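Local coordinates for DUF7790 domain-containing protein (Leptospira interrogans serogroup Icterohaemorrhagiae serovar copenhageni, PDB 6ULO) that is of unknown function but folds into a Rossmann-like domain and, at full length, is probably held in the membrane by a transmembrane helix, at residues 58-63 against 248-253; 239-244 against 285-290; 279-284 against 316-321. All coordinates share one frame; numbering follows the deposited sequence.

The three contacts meet around neighbouring strands of a mixed beta sheet. Contact 1 lies on one face, where helix 57-60 covers strand 249-255; contact 2 packs two helices over the other face; contact 3 lies in the sheet itself, between strands 277-282 and 315-318. Contacts 1 and 3 have centres about 10 Å apart and are joined by neighbouring strands, with Val-251 N 2.7 Å from Gln-281 O. The centre of contact 2 is about 12 Å from that of contact 3, and Lys-320 O accepts bonds from Trp-289 NE1 and Asn-285 ND2. The centres of contacts 1 and 2 are about 15 Å apart, and a cation-pi pair of Arg-253 and Phe-286 links them.

Contact 1 of 3, residues 58-63 against 248-253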
loop_
_atom_site.group_PDB
_atom_site.type_symbol
_atom_site.label_atom_id
_atom_site.label_comp_id
_atom_site.label_asym_id
_atom_site.label_seq_id
_atom_site.Cartn_x
_atom_site.Cartn_y
_atom_site.Cartn_z
ATOM N N PRO A 58 16.514 -0.806 0.082
ATOM C CA PRO A 58 17.488 0.272 -0.171
ATOM C C PRO A 58 16.903 1.426 -0.956
ATOM O O PRO A 58 17.441 2.534 -0.870
ATOM C CB PRO A 58 18.617 -0.414 -0.954
ATOM C CG PRO A 58 18.137 -1.793 -1.286
ATOM C CD PRO A 58 16.956 -2.123 -0.425
ATOM N N HIS A 59 15.833 1.188 -1.714
ATOM C CA HIS A 59 15.169 2.246 -2.473
ATOM C C HIS A 59 14.218 3.079 -1.633
ATOM O O HIS A 59 14.164 4.306 -1.797
ATOM C CB HIS A 59 14.420 1.616 -3.639
ATOM C CG HIS A 59 15.325 0.904 -4.580
ATOM N ND1 HIS A 59 16.118 1.576 -5.481
ATOM C CD2 HIS A 59 15.607 -0.415 -4.726
ATOM C CE1 HIS A 59 16.844 0.701 -6.147
ATOM N NE2 HIS A 59 16.553 -0.510 -5.710
ATOM N N VAL A 60 13.425 2.443 -0.771
ATOM C CA VAL A 60 12.394 3.173 -0.046
ATOM C C VAL A 60 12.801 3.639 1.342
ATOM O O VAL A 60 12.096 4.473 1.921
ATOM C CB VAL A 60 11.084 2.361 0.030
ATOM C CG1 VAL A 60 10.580 2.007 -1.348
ATOM C CG2 VAL A 60 11.267 1.115 0.896
ATOM N N GLN A 61 13.878 3.111 1.917
ATOM C CA GLN A 61 14.167 3.421 3.310
ATOM C C GLN A 61 14.300 4.927 3.518
ATOM O O GLN A 61 14.968 5.635 2.751
ATOM C CB GLN A 61 15.417 2.691 3.795
ATOM C CG GLN A 61 16.685 3.022 3.044
ATOM C CD GLN A 61 17.828 2.156 3.507
ATOM O OE1 GLN A 61 17.705 1.459 4.514
ATOM N NE2 GLN A 61 18.941 2.176 2.773
ATOM N N ASN A 62 13.597 5.429 4.541
ATOM C CA ASN A 62 13.689 6.824 4.967
ATOM C C ASN A 62 13.194 7.836 3.943
ATOM O O ASN A 62 13.439 9.023 4.115
ATOM C CB ASN A 62 15.099 7.180 5.429
ATOM C CG ASN A 62 15.536 6.323 6.567
ATOM O OD1 ASN A 62 14.763 6.061 7.482
ATOM N ND2 ASN A 62 16.777 5.855 6.515
ATOM N N LEU A 63 12.452 7.437 2.902
ATOM C CA LEU A 63 11.919 8.445 1.973
ATOM C C LEU A 63 10.943 9.411 2.635
ATOM O O LEU A 63 10.822 10.559 2.188
ATOM C CB LEU A 63 11.239 7.769 0.785
ATOM C CG LEU A 63 12.162 7.164 -0.243
ATOM C CD1 LEU A 63 11.315 6.551 -1.337
ATOM C CD2 LEU A 63 13.112 8.190 -0.812
ATOM N N SER A 248 12.826 12.869 -4.369
ATOM C CA SER A 248 13.192 11.472 -4.159
ATOM C C SER A 248 11.993 10.534 -4.192
ATOM O O SER A 248 12.174 9.324 -4.136
ATOM C CB SER A 248 13.895 11.322 -2.814
ATOM O OG SER A 248 13.008 11.697 -1.776
ATOM N N SER A 249 10.786 11.057 -4.347
ATOM C CA SER A 249 9.563 10.258 -4.262
ATOM C C SER A 249 9.572 9.145 -5.302
ATOM O O SER A 249 9.980 9.370 -6.448
ATOM C CB SER A 249 8.351 11.158 -4.536
ATOM O OG SER A 249 8.302 12.263 -3.648
ATOM N N LEU A 250 9.072 7.951 -4.924
ATOM C CA LEU A 250 9.089 6.771 -5.793
ATOM C C LEU A 250 7.706 6.175 -6.014
ATOM O O LEU A 250 6.868 6.136 -5.096
ATOM C CB LEU A 250 9.943 5.633 -5.178
ATOM C CG LEU A 250 11.431 5.879 -5.104
ATOM C CD1 LEU A 250 12.125 4.656 -4.504
ATOM C CD2 LEU A 250 11.990 6.194 -6.494
ATOM N N VAL A 251 7.492 5.702 -7.240
ATOM C CA VAL A 251 6.523 4.658 -7.560
ATOM C C VAL A 251 7.122 3.313 -7.196
ATOM O O VAL A 251 8.293 3.054 -7.509
ATOM C CB VAL A 251 6.214 4.660 -9.070
ATOM C CG1 VAL A 251 5.316 3.487 -9.451
ATOM C CG2 VAL A 251 5.625 5.995 -9.549
ATOM N N VAL A 252 6.323 2.432 -6.610
ATOM C CA VAL A 252 6.653 1.030 -6.445
ATOM C C VAL A 252 5.606 0.206 -7.187
ATOM O O VAL A 252 4.401 0.395 -6.992
ATOM C CB VAL A 252 6.668 0.648 -4.956
ATOM C CG1 VAL A 252 6.909 -0.880 -4.798
ATOM C CG2 VAL A 252 7.669 1.491 -4.187
ATOM N N ARG A 253 6.057 -0.743 -8.018
ATOM C CA ARG A 253 5.139 -1.613 -8.747
ATOM C C ARG A 253 5.801 -2.978 -8.908
ATOM O O ARG A 253 7.006 -3.155 -8.676
ATOM C CB ARG A 253 4.791 -1.048 -10.146
ATOM C CG ARG A 253 5.987 -0.989 -11.085
ATOM C CD ARG A 253 5.617 -0.678 -12.511
ATOM N NE ARG A 253 5.018 0.646 -12.682
ATOM C CZ ARG A 253 5.686 1.768 -12.934
ATOM N NH1 ARG A 253 7.010 1.778 -12.992
ATOM N NH2 ARG A 253 5.013 2.915 -13.124
HETATM O O HOH W 1 10.376 11.361 -0.484
#
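Leu-63 (chi1 -75°) and Leu-250 (chi1 -68°) both hold CG anti to the carbonyl carbon, and in both the second torsion is fully extended, which carries each CD1 out to the far end of its side chain. The two leucines reach across and meet at about a right angle: CD1 of Leu-63 lies 3.8 Å from CD1 of Leu-250 and just as close to its CG. The other branch of Leu-63 goes to Ser-248, where CD2 touches both the carbonyl oxygen and the hydroxyl, 3.6 Å from Ser-248 OG.

Further along the strand the layer continues with Val-60, whose CG1 faces CG2 of Val-252 at 4.1 Å, again with the side chains crossed. Leu-250 CD1 also packs against the single turn of helix 57-60, 3.4 Å from the carbonyl oxygen of His-59. In the Rossmann-like sheet this is one of the two helix-covered faces of strand 249-255: Leu-250 and Val-252 point to helix 57-60, whereas Val-251 points to the opposite face and helix 283-291. Ile-220 of the adjacent strand 218-222 extends the same apolar layer beneath Val-60 and Leu-63.

After the helix, a type II turn from Val-60 to Leu-63 brings the chain back, closed by Leu-63 N to Val-60 O at 3.1 Å. The polar link between the segments is a water. It donates to Leu-63 O at 2.8 Å and lies 3.0 Å from Ser-248 OG, bridging the end of the turn to the corner the chain turns at Ser-248.

Contact 2 of 3, residues 239-244 against 285-290; sequences SILNLP and NFQKWL
Ile-240 presses against Leu-290 where residues 239-244 meet the flank of helix 283-291 on one face of the Rossmann-like sheet. This is the tight side. The CD1 of Leu-290 sits 3.5 Å from Ile-240 CB and nearly as close to its CG2, while on its own helix the same methyl lies over one face of the Phe-286 ring, towards the rim. Ile-240 CG2 also meets the ring obliquely, 3.9 Å from Phe-286 CD2. Beneath this cluster Ile-240 rests on Ile-221 of strand 218-222, as does Leu-243, so Ile-240 packs on both the helix and the sheet; from the other helix, Phe-286 reaches the sheet at Val-251 and Gln-281.

Towards solvent the packing thins. Leu-241 is exposed, and its CD1 comes no nearer than 4.0 Å to Leu-290 CB, the two side chains running alongside each other with opposite headings.

Gln-287 stands between the two regions. Its extended chain, chi2 169°, carries the amide across to the backbone of Ile-240, where NE2 donates to Ile-240 O at 2.9 Å. The bond is nearly straight and lies close to the plane of the glutamine amide, although the donor is tilted from the plane of the carbonyl. Leu-243 N binds the same oxygen from the opposite face of that plane, so two N-H groups grip it. A water joins the turn beyond: it accepts a weak bond from Gln-287 NE2 and donates to Leu-241 O at 2.7 Å and to Leu-243 O at 2.6 Å.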
loop_
_atom_site.group_PDB
_atom_site.type_symbol
_atom_site.label_atom_id
_atom_site.label_comp_id
_atom_site.label_asym_id
_atom_site.label_seq_id
_atom_site.Cartn_x
_atom_site.Cartn_y
_atom_site.Cartn_z
ATOM N N SER A 239 -4.560 12.481 -12.465
ATOM C CA SER A 239 -4.407 12.372 -11.019
ATOM C C SER A 239 -2.938 12.214 -10.623
ATOM O O SER A 239 -2.513 12.808 -9.630
ATOM C CB SER A 239 -5.297 11.278 -10.421
ATOM O OG SER A 239 -4.947 10.027 -10.954
ATOM N N ILE A 240 -2.135 11.458 -11.389
ATOM C CA ILE A 240 -0.723 11.335 -11.040
ATOM C C ILE A 240 0.008 12.659 -11.251
ATOM O O ILE A 240 0.836 13.057 -10.422
ATOM C CB ILE A 240 -0.054 10.157 -11.767
ATOM C CG1 ILE A 240 -0.792 8.848 -11.438
ATOM C CG2 ILE A 240 1.435 10.090 -11.403
ATOM C CD1 ILE A 240 -0.742 8.444 -10.014
ATOM N N LEU A 241 -0.298 13.375 -12.343
ATOM C CA LEU A 241 0.316 14.682 -12.553
ATOM C C LEU A 241 -0.033 15.655 -11.447
ATOM O O LEU A 241 0.747 16.564 -11.155
ATOM C CB LEU A 241 -0.095 15.253 -13.915
ATOM C CG LEU A 241 0.939 14.897 -14.994
ATOM C CD1 LEU A 241 1.148 13.406 -15.212
ATOM C CD2 LEU A 241 0.583 15.610 -16.288
ATOM N N ASN A 242 -1.217 15.501 -10.847
ATOM C CA ASN A 242 -1.676 16.407 -9.808
ATOM C C ASN A 242 -1.053 16.133 -8.445
ATOM O O ASN A 242 -1.205 16.940 -7.527
ATOM C CB ASN A 242 -3.209 16.333 -9.712
ATOM C CG ASN A 242 -3.779 17.384 -8.820
ATOM O OD1 ASN A 242 -3.543 18.596 -9.020
ATOM N ND2 ASN A 242 -4.548 16.943 -7.823
ATOM N N LEU A 243 -0.347 15.025 -8.272
ATOM C CA LEU A 243 0.223 14.724 -6.955
ATOM C C LEU A 243 1.399 15.650 -6.681
ATOM O O LEU A 243 2.301 15.763 -7.534
ATOM C CB LEU A 243 0.729 13.285 -6.876
ATOM C CG LEU A 243 -0.330 12.187 -6.929
ATOM C CD1 LEU A 243 0.369 10.823 -7.013
ATOM C CD2 LEU A 243 -1.280 12.241 -5.712
ATOM N N PRO A 244 1.446 16.296 -5.510
ATOM C CA PRO A 244 2.674 16.983 -5.084
ATOM C C PRO A 244 3.686 15.931 -4.648
ATOM O O PRO A 244 3.337 14.989 -3.933
ATOM C CB PRO A 244 2.195 17.834 -3.905
ATOM C CG PRO A 244 1.068 17.043 -3.323
ATOM C CD PRO A 244 0.387 16.342 -4.480
ATOM N N ASN A 285 9.689 11.214 -12.721
ATOM C CA ASN A 285 9.979 10.515 -13.973
ATOM C C ASN A 285 8.708 9.890 -14.538
ATOM O O ASN A 285 8.404 10.033 -15.730
ATOM C CB ASN A 285 11.071 9.464 -13.713
ATOM C CG ASN A 285 11.441 8.661 -14.965
ATOM O OD1 ASN A 285 10.673 7.813 -15.404
ATOM N ND2 ASN A 285 12.628 8.917 -15.529
ATOM N N PHE A 286 7.915 9.260 -13.683
ATOM C CA PHE A 286 6.664 8.662 -14.131
ATOM C C PHE A 286 5.732 9.714 -14.719
ATOM O O PHE A 286 5.064 9.454 -15.712
ATOM C CB PHE A 286 6.022 7.940 -12.946
ATOM C CG PHE A 286 4.803 7.119 -13.278
ATOM C CD1 PHE A 286 4.772 6.294 -14.408
ATOM C CD2 PHE A 286 3.703 7.119 -12.416
ATOM C CE1 PHE A 286 3.668 5.492 -14.672
ATOM C CE2 PHE A 286 2.594 6.306 -12.670
ATOM C CZ PHE A 286 2.579 5.481 -13.795
ATOM N N GLN A 287 5.689 10.908 -14.126
ATOM C CA GLN A 287 4.860 11.989 -14.657
ATOM C C GLN A 287 5.280 12.384 -16.072
ATOM O O GLN A 287 4.423 12.680 -16.906
ATOM C CB GLN A 287 4.905 13.194 -13.716
ATOM C CG GLN A 287 4.172 12.921 -12.395
ATOM C CD GLN A 287 4.441 14.014 -11.366
ATOM O OE1 GLN A 287 5.474 14.661 -11.428
ATOM N NE2 GLN A 287 3.512 14.229 -10.438
ATOM N N LYS A 288 6.585 12.326 -16.376
ATOM C CA LYS A 288 7.036 12.529 -17.753
ATOM C C LYS A 288 6.474 11.460 -18.685
ATOM O O LYS A 288 5.980 11.763 -19.779
ATOM C CB LYS A 288 8.564 12.533 -17.843
ATOM C CG LYS A 288 9.292 13.596 -17.052
ATOM C CD LYS A 288 10.818 13.393 -17.183
ATOM C CE LYS A 288 11.602 14.530 -16.575
ATOM N NZ LYS A 288 11.382 15.836 -17.284
ATOM N N TRP A 289 6.582 10.183 -18.296
ATOM C CA TRP A 289 6.041 9.129 -19.151
ATOM C C TRP A 289 4.551 9.320 -19.384
ATOM O O TRP A 289 4.067 9.186 -20.510
ATOM C CB TRP A 289 6.331 7.747 -18.543
ATOM C CG TRP A 289 7.769 7.380 -18.686
ATOM C CD1 TRP A 289 8.783 7.607 -17.780
ATOM C CD2 TRP A 289 8.362 6.685 -19.784
ATOM N NE1 TRP A 289 9.978 7.117 -18.282
ATOM C CE2 TRP A 289 9.736 6.543 -19.499
ATOM C CE3 TRP A 289 7.865 6.180 -20.994
ATOM C CZ2 TRP A 289 10.611 5.933 -20.379
ATOM C CZ3 TRP A 289 8.745 5.566 -21.859
ATOM C CH2 TRP A 289 10.090 5.445 -21.543
ATOM N N LEU A 290 3.811 9.658 -18.332
ATOM C CA LEU A 290 2.360 9.806 -18.460
ATOM C C LEU A 290 1.975 11.004 -19.315
ATOM O O LEU A 290 0.882 11.006 -19.888
ATOM C CB LEU A 290 1.740 9.911 -17.072
ATOM C CG LEU A 290 1.836 8.656 -16.193
ATOM C CD1 LEU A 290 1.221 9.003 -14.860
ATOM C CD2 LEU A 290 1.123 7.512 -16.882
HETATM O O HOH W 2 2.879 17.207 -9.609
#

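Contact 3 of 3, residues 279-284 against 316-321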
loop_
_atom_site.group_PDB
_atom_site.type_symbol
_atom_site.label_atom_id
_atom_site.label_comp_id
_atom_site.label_asym_id
_atom_site.label_seq_id
_atom_site.Cartn_x
_atom_site.Cartn_y
_atom_site.Cartn_z
ATOM N N CYS A 279 9.811 -3.096 -9.409
ATOM C CA CYS A 279 10.237 -1.918 -10.145
ATOM C C CYS A 279 9.991 -0.666 -9.307
ATOM O O CYS A 279 8.906 -0.485 -8.728
ATOM C CB CYS A 279 9.474 -1.846 -11.464
ATOM S SG CYS A 279 9.857 -0.425 -12.501
ATOM N N VAL A 280 10.997 0.204 -9.252
ATOM C CA VAL A 280 10.834 1.542 -8.681
ATOM C C VAL A 280 11.116 2.582 -9.768
ATOM O O VAL A 280 11.805 2.311 -10.759
ATOM C CB VAL A 280 11.708 1.778 -7.431
ATOM C CG1 VAL A 280 11.326 0.794 -6.381
ATOM C CG2 VAL A 280 13.181 1.666 -7.776
ATOM N N GLN A 281 10.590 3.786 -9.561
ATOM C CA GLN A 281 10.675 4.842 -10.563
ATOM C C GLN A 281 10.348 6.138 -9.854
ATOM O O GLN A 281 9.333 6.214 -9.160
ATOM C CB GLN A 281 9.637 4.594 -11.664
ATOM C CG GLN A 281 9.511 5.696 -12.697
ATOM C CD GLN A 281 8.537 5.351 -13.812
ATOM O OE1 GLN A 281 7.683 4.454 -13.662
ATOM N NE2 GLN A 281 8.662 6.053 -14.942
ATOM N N LYS A 282 11.159 7.167 -10.027
ATOM C CA LYS A 282 10.775 8.437 -9.401
ATOM C C LYS A 282 9.409 8.884 -9.907
ATOM O O LYS A 282 9.110 8.772 -11.101
ATOM C CB LYS A 282 11.832 9.517 -9.674
ATOM C CG LYS A 282 13.082 9.391 -8.786
ATOM C CD LYS A 282 14.081 10.502 -9.028
ATOM C CE LYS A 282 15.192 10.486 -7.985
ATOM N NZ LYS A 282 16.212 11.530 -8.232
ATOM N N ILE A 283 8.562 9.393 -8.996
ATOM C CA ILE A 283 7.242 9.855 -9.444
ATOM C C ILE A 283 7.372 10.971 -10.475
ATOM O O ILE A 283 6.610 11.025 -11.449
ATOM C CB ILE A 283 6.339 10.274 -8.271
ATOM C CG1 ILE A 283 6.227 9.178 -7.228
ATOM C CG2 ILE A 283 4.962 10.573 -8.786
ATOM C CD1 ILE A 283 5.337 9.540 -6.043
ATOM N N SER A 284 8.365 11.848 -10.316
ATOM C CA SER A 284 8.579 12.890 -11.327
ATOM C C SER A 284 8.885 12.282 -12.694
ATOM O O SER A 284 8.419 12.788 -13.727
ATOM C CB SER A 284 9.727 13.800 -10.906
ATOM O OG SER A 284 10.926 13.052 -10.818
ATOM N N THR A 316 14.029 -3.577 -11.185
ATOM C CA THR A 316 14.343 -2.553 -12.177
ATOM C C THR A 316 14.155 -1.170 -11.560
ATOM O O THR A 316 13.254 -0.963 -10.735
ATOM C CB THR A 316 13.400 -2.742 -13.382
ATOM O OG1 THR A 316 13.797 -3.905 -14.117
ATOM C CG2 THR A 316 13.393 -1.576 -14.324
ATOM N N VAL A 317 15.030 -0.238 -11.943
ATOM C CA VAL A 317 14.823 1.189 -11.710
ATOM C C VAL A 317 14.510 1.808 -13.057
ATOM O O VAL A 317 15.312 1.698 -13.986
ATOM C CB VAL A 317 16.075 1.850 -11.117
ATOM C CG1 VAL A 317 15.864 3.346 -10.939
ATOM C CG2 VAL A 317 16.519 1.149 -9.830
ATOM N N VAL A 318 13.370 2.481 -13.175
ATOM C CA VAL A 318 13.094 3.253 -14.385
ATOM C C VAL A 318 13.706 4.630 -14.172
ATOM O O VAL A 318 13.108 5.497 -13.506
ATOM C CB VAL A 318 11.606 3.336 -14.734
ATOM C CG1 VAL A 318 11.396 4.259 -15.930
ATOM C CG2 VAL A 318 11.044 1.950 -15.036
ATOM N N ASP A 319 14.911 4.817 -14.710
ATOM C CA ASP A 319 15.662 6.042 -14.540
ATOM C C ASP A 319 15.857 6.786 -15.855
ATOM O O ASP A 319 16.516 7.828 -15.864
ATOM C CB ASP A 319 17.012 5.757 -13.859
ATOM C CG ASP A 319 17.790 4.621 -14.513
ATOM O OD1 ASP A 319 17.369 4.106 -15.573
ATOM O OD2 ASP A 319 18.827 4.221 -13.938
ATOM N N LYS A 320 15.288 6.290 -16.954
ATOM C CA LYS A 320 15.389 6.901 -18.271
ATOM C C LYS A 320 14.045 7.501 -18.634
ATOM O O LYS A 320 13.018 7.180 -18.044
ATOM C CB LYS A 320 15.792 5.850 -19.310
ATOM C CG LYS A 320 17.202 5.300 -19.102
ATOM C CD LYS A 320 17.573 4.160 -20.074
ATOM C CE LYS A 320 16.896 2.834 -19.728
ATOM N NZ LYS A 320 17.350 1.714 -20.601
ATOM N N GLU A 321 14.060 8.372 -19.619
ATOM C CA GLU A 321 12.885 9.159 -19.921
ATOM C C GLU A 321 12.331 8.847 -21.292
ATOM O O GLU A 321 13.042 8.347 -22.177
ATOM C CB GLU A 321 13.218 10.647 -19.823
ATOM C CG GLU A 321 13.606 11.008 -18.437
ATOM C CD GLU A 321 14.066 12.432 -18.290
ATOM O OE1 GLU A 321 14.169 13.159 -19.301
ATOM O OE2 GLU A 321 14.320 12.819 -17.136
HETATM O O HOH W 3 13.599 7.216 -11.571
#
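Val-280 O is gripped by two groups from strand 315-318: Val-318 N donates to it at 2.9 Å, nearly along the C=O axis, and the CA-H of Val-317 makes a longer contact beside that bond. One step earlier the direction reverses. Val-280 N donates to Thr-316 O at 2.9 Å, and Cys-279 CA lies against the same oxygen. Val-280 thus spends both its N-H and its C=O on the neighbouring strand, the alternation expected of parallel pairing. The axes of the short segments 279-282 and 316-318 come within 4.7 Å, their directions 21° apart. Strand 277-282 runs antiparallel to 249-255 on its other side, so this contact belongs to the part of the mixed sheet beyond the five parallel strands of the Rossmann-like core.

The side chains divide between the faces. Val-280 and Val-317 bring their CG2 methyls to 4.0 Å of each other on the face where His-59 of helix 57-60 covers both. On the other face, under helix 299-306, Cys-279 SG packs 3.7 Å from Val-318 CG2. Gln-281 stretches alongside Val-318, both pointing the same way; with CG anti to the backbone N (chi1 174°), its extended chain lays the amide against the valine, NE2 3.4 Å from CG1. The amide's polar ends have partners elsewhere: NE2 binds Asn-285 OD1, and OE1 accepts from Arg-253 NH1.

At Val-318 O the direct pairing stops: a water stands between it and Lys-282 N, accepting from Lys-282 N at 2.9 Å and donating to Val-318 O at 2.6 Å. Lys-282 is the N-cap residue of helix 283-291, so the water-mediated link comes just where one chain turns into a helix, while the buried glutamine amide is held from both ends and its rotation is probably fixed.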